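Local coordinates for putative flavoprotein decarboxylase (Streptomyces olivoviridis, PDB 6JLS), which binds flavin mononucleotide and acts as an FMN-dependent cysteine decarboxylase in the biosynthesis of thioviridamide, at residues 150-154 and 155-159; 142-145 and 146-149. All coordinates share one frame; numbering follows the deposited sequence.

Contact 1: 150-154 and 155-159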
loop_
_atom_site.group_PDB
_atom_site.type_symbol
_atom_site.label_atom_id
_atom_site.label_comp_id
_atom_site.label_asym_id
_atom_site.label_seq_id
_atom_site.Cartn_x
_atom_site.Cartn_y
_atom_site.Cartn_z
ATOM N N ASP A 150 14.646 35.281 23.666
ATOM C CA ASP A 150 14.115 36.595 24.022
ATOM C C ASP A 150 12.620 36.674 23.745
ATOM O O ASP A 150 11.844 37.119 24.599
ATOM C CB ASP A 150 14.834 37.702 23.249
ATOM C CG ASP A 150 16.301 37.842 23.624
ATOM O OD1 ASP A 150 16.717 37.297 24.676
ATOM O OD2 ASP A 150 17.028 38.519 22.855
ATOM N N ALA A 151 12.196 36.247 22.554
ATOM C CA ALA A 151 10.776 36.308 22.222
ATOM C C ALA A 151 9.959 35.391 23.137
ATOM O O ALA A 151 8.869 35.765 23.585
ATOM C CB ALA A 151 10.571 35.953 20.741
ATOM N N LEU A 152 10.475 34.191 23.432
ATOM C CA LEU A 152 9.737 33.244 24.264
ATOM C C LEU A 152 9.504 33.806 25.653
ATOM O O LEU A 152 8.455 33.585 26.271
ATOM C CB LEU A 152 10.505 31.925 24.339
ATOM C CG LEU A 152 10.417 31.179 23.010
ATOM C CD1 LEU A 152 11.400 30.046 22.953
ATOM C CD2 LEU A 152 9.002 30.681 22.771
ATOM N N ARG A 153 10.457 34.560 26.126
ATOM C CA ARG A 153 10.419 35.130 27.449
ATOM C C ARG A 153 9.550 36.378 27.518
ATOM O O ARG A 153 8.950 36.656 28.564
ATOM C CB ARG A 153 11.850 35.423 27.823
ATOM C CG ARG A 153 12.136 35.736 29.198
ATOM C CD ARG A 153 13.619 35.736 29.216
ATOM N NE ARG A 153 14.145 34.379 29.282
ATOM C CZ ARG A 153 15.355 34.034 28.857
ATOM N NH1 ARG A 153 16.134 34.940 28.294
ATOM N NH2 ARG A 153 15.784 32.786 28.978
ATOM N N ALA A 154 9.466 37.121 26.411
ATOM C CA ALA A 154 8.479 38.178 26.277
ATOM C C ALA A 154 7.054 37.632 26.262
ATOM O O ALA A 154 6.135 38.351 26.662
ATOM C CB ALA A 154 8.755 38.982 25.007
ATOM N N GLU A 155 6.850 36.390 25.791
ATOM C CA GLU A 155 5.565 35.703 25.897
ATOM C C GLU A 155 5.159 35.432 27.335
ATOM O O GLU A 155 4.020 35.013 27.570
ATOM C CB GLU A 155 5.588 34.349 25.160
ATOM C CG GLU A 155 5.720 34.441 23.668
ATOM C CD GLU A 155 4.500 35.048 22.998
ATOM O OE1 GLU A 155 3.368 34.703 23.383
ATOM O OE2 GLU A 155 4.669 35.878 22.081
ATOM N N GLY A 156 6.052 35.637 28.298
ATOM C CA GLY A 156 5.798 35.242 29.660
ATOM C C GLY A 156 6.214 33.826 29.975
ATOM O O GLY A 156 6.022 33.379 31.114
ATOM N N PHE A 157 6.774 33.104 29.004
ATOM C CA PHE A 157 7.206 31.734 29.236
ATOM C C PHE A 157 8.466 31.716 30.098
ATOM O O PHE A 157 9.300 32.624 30.043
ATOM C CB PHE A 157 7.478 31.020 27.899
ATOM C CG PHE A 157 6.283 30.946 26.971
ATOM C CD1 PHE A 157 4.982 31.122 27.451
ATOM C CD2 PHE A 157 6.458 30.674 25.615
ATOM C CE1 PHE A 157 3.876 31.042 26.598
ATOM C CE2 PHE A 157 5.347 30.587 24.751
ATOM C CZ PHE A 157 4.057 30.776 25.254
ATOM N N VAL A 158 8.618 30.652 30.875
ATOM C CA VAL A 158 9.805 30.433 31.695
ATOM C C VAL A 158 10.780 29.570 30.904
ATOM O O VAL A 158 10.459 28.432 30.545
ATOM C CB VAL A 158 9.440 29.765 33.031
ATOM C CG1 VAL A 158 10.688 29.462 33.830
ATOM C CG2 VAL A 158 8.481 30.642 33.823
ATOM N N VAL A 159 11.966 30.099 30.620
ATOM C CA VAL A 159 12.966 29.393 29.827
ATOM C C VAL A 159 14.039 28.900 30.780
ATOM O O VAL A 159 14.790 29.701 31.345
ATOM C CB VAL A 159 13.572 30.283 28.735
ATOM C CG1 VAL A 159 14.624 29.500 27.947
ATOM C CG2 VAL A 159 12.489 30.831 27.820
HETATM O O HOH W 1 7.267 36.889 21.911
HETATM O O HOH W 2 12.964 32.711 31.710
HETATM O O HOH W 3 9.422 35.186 31.486
#

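Contact 2: 142-145 and 146-149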
loop_
_atom_site.group_PDB
_atom_site.type_symbol
_atom_site.label_atom_id
_atom_site.label_comp_id
_atom_site.label_asym_id
_atom_site.label_seq_id
_atom_site.Cartn_x
_atom_site.Cartn_y
_atom_site.Cartn_z
ATOM N N LYS A 142 23.937 30.686 18.759
ATOM C CA LYS A 142 23.597 31.331 17.500
ATOM C C LYS A 142 22.665 32.516 17.762
ATOM O O LYS A 142 21.710 32.391 18.535
ATOM C CB LYS A 142 22.919 30.335 16.558
ATOM C CG LYS A 142 23.838 29.293 15.902
ATOM C CD LYS A 142 24.043 29.585 14.410
ATOM C CE LYS A 142 25.015 28.613 13.756
ATOM N NZ LYS A 142 26.215 28.387 14.608
ATOM N N PRO A 143 22.919 33.676 17.143
ATOM C CA PRO A 143 22.039 34.844 17.364
ATOM C C PRO A 143 20.554 34.564 17.180
ATOM O O PRO A 143 19.729 35.045 17.975
ATOM C CB PRO A 143 22.544 35.851 16.325
ATOM C CG PRO A 143 23.998 35.494 16.137
ATOM C CD PRO A 143 24.084 33.998 16.299
ATOM N N ALA A 144 20.184 33.807 16.144
ATOM C CA ALA A 144 18.767 33.586 15.881
ATOM C C ALA A 144 18.110 32.837 17.032
ATOM O O ALA A 144 16.944 33.093 17.357
ATOM C CB ALA A 144 18.579 32.833 14.566
ATOM N N VAL A 145 18.849 31.928 17.678
ATOM C CA VAL A 145 18.288 31.180 18.801
ATOM C C VAL A 145 18.196 32.063 20.041
ATOM O O VAL A 145 17.203 32.006 20.783
ATOM C CB VAL A 145 19.115 29.906 19.063
ATOM C CG1 VAL A 145 18.617 29.174 20.297
ATOM C CG2 VAL A 145 19.032 28.985 17.876
ATOM N N ARG A 146 19.222 32.893 20.282
ATOM C CA ARG A 146 19.160 33.868 21.367
ATOM C C ARG A 146 17.920 34.741 21.247
ATOM O O ARG A 146 17.207 34.974 22.234
ATOM C CB ARG A 146 20.398 34.756 21.363
ATOM C CG ARG A 146 21.736 34.087 21.562
ATOM C CD ARG A 146 22.806 35.171 21.869
ATOM N NE ARG A 146 23.460 35.772 20.693
ATOM C CZ ARG A 146 23.084 36.905 20.085
ATOM N NH1 ARG A 146 22.025 37.596 20.505
ATOM N NH2 ARG A 146 23.772 37.346 19.037
ATOM N N ARG A 147 17.661 35.256 20.041
ATOM C CA ARG A 147 16.490 36.104 19.849
ATOM C C ARG A 147 15.196 35.329 20.066
ATOM O O ARG A 147 14.227 35.876 20.604
ATOM C CB ARG A 147 16.500 36.730 18.453
ATOM C CG ARG A 147 17.573 37.793 18.236
ATOM C CD ARG A 147 17.272 38.636 16.993
ATOM N NE ARG A 147 17.003 37.791 15.833
ATOM C CZ ARG A 147 17.957 37.316 15.039
ATOM N NH1 ARG A 147 19.219 37.613 15.293
ATOM N NH2 ARG A 147 17.652 36.537 14.005
ATOM N N ASN A 148 15.157 34.063 19.658
ATOM C CA ASN A 148 13.963 33.272 19.904
ATOM C C ASN A 148 13.698 33.137 21.399
ATOM O O ASN A 148 12.550 33.255 21.849
ATOM C CB ASN A 148 14.102 31.903 19.234
ATOM C CG ASN A 148 13.976 31.975 17.727
ATOM O OD1 ASN A 148 13.408 32.923 17.183
ATOM N ND2 ASN A 148 14.494 30.964 17.041
ATOM N N LEU A 149 14.748 32.891 22.189
ATOM C CA LEU A 149 14.588 32.828 23.638
ATOM C C LEU A 149 14.116 34.172 24.200
ATOM O O LEU A 149 13.262 34.218 25.098
ATOM C CB LEU A 149 15.905 32.396 24.282
ATOM C CG LEU A 149 16.525 31.083 23.776
ATOM C CD1 LEU A 149 17.809 30.769 24.533
ATOM C CD2 LEU A 149 15.552 29.906 23.891
HETATM O O HOH W 4 15.051 34.102 15.437
#

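Contact 1: 150-154 and 155-159
Backbone bonds join E155, G156 and F157 to the last turn of helix 143-154. E155 N donates to A151 O at 3.1 Å. F157 N reaches L152 O at 3.2 Å. G156 N bonds to R153 O at 3.1 Å, but it sits above that carbonyl plane, 71° out of it. G156 has a positive phi of 88°, and with the bonds back into the last turn this makes a Schellman motif. It ends the helix and turns the chain into strand 158-159, the outermost of the parallel sheet within this chain, where V158 pairs with strand 129-133.

Apolar contacts join the helix end to the residues after it. L152 CD2 meets F157 CD2 at 3.8 Å, and L152 CB faces V159 CG2. L152 also packs on helix 103-110, and F157 on V129 and L131. E155 CB lies over the centre of one face of the F157 ring, 3.6 Å above its plane.

R153 lies on the exposed side. Its CG is anti to the backbone N (chi1 -167°) and the chain bends at chi3. Its NH2 thereby comes to 3.3 Å from V159 CB, the two side chains crossing at about a right angle. NH2 also makes a long, weak ion pair with E161.

Waters bridge further polar atoms. One donates to both A151 O and E155 OE2. A second accepts from R153 NE and V159 N. The E155 chain bends at chi2, near -68°, and its OE2 also accepts a hydrogen bond from A144 N of a neighbouring subunit.

Contact 2: 142-145 and 146-149
The first turns of helix 143-154 begin here, with K142 at the N-cap position and P143 as the first helical residue. K142 O takes the N-H of R146 at 3.1 Å. P143 O accepts from R147 N, A144 O from N148 N and V145 O from L149 N, each an i to i+4 bond.

Two arginines fold back along the helix toward its start. R146 has CG anti to its carbonyl carbon (chi1 -61°) and bends at chi3. One face of its guanidinium lies against P143 CA, which is 3.4 Å above the plane and offset toward the rim. NH2 of R146 also touches P143 CB at 3.3 Å. The R146 side chain is poorly ordered, so this pose is less certain. R147 bends in the same way, and A144 CA sits 3.6 Å above its guanidinium, again toward the rim. R147 also packs on A110 of a neighbouring subunit.

On the buried side, V145 CG1 approaches L149 CG at 4.5 Å. V145 also touches M135, a residue of the FMN pocket. The N148 amide is held at both ends: ND2 donates to N111 O of the neighbouring subunit, and OD1 has a weak bond from N111 ND2 of its own chain. A water lies 2.7 Å from N148 OD1 and also near A144 O, though it has more acceptors in reach than protons to give.

The first-turn N-H groups point out of the helix start, toward a carboxylate of the neighbouring subunit. The helix dipole would probably favour its negative charge.

How the contacts relate
From the N terminus, contact 2 (142-149) comes first and contact 1 (150-159) follows directly. They are in series and neither nest nor cross. Contact 2 closes successive turns at the start of helix 143-154. Contact 1 closes the short turn that leads from the end of this helix into strand 158-159. Their centres are 12 Å apart, and they meet where L149 CD2 packs on V159 CG1 at 4.2 Å. Together they tie the helix to strand 158-159 of the parallel sheet and to helix 103-110. Across subunits, E155 at the helix end of one copy meets the helix start of another.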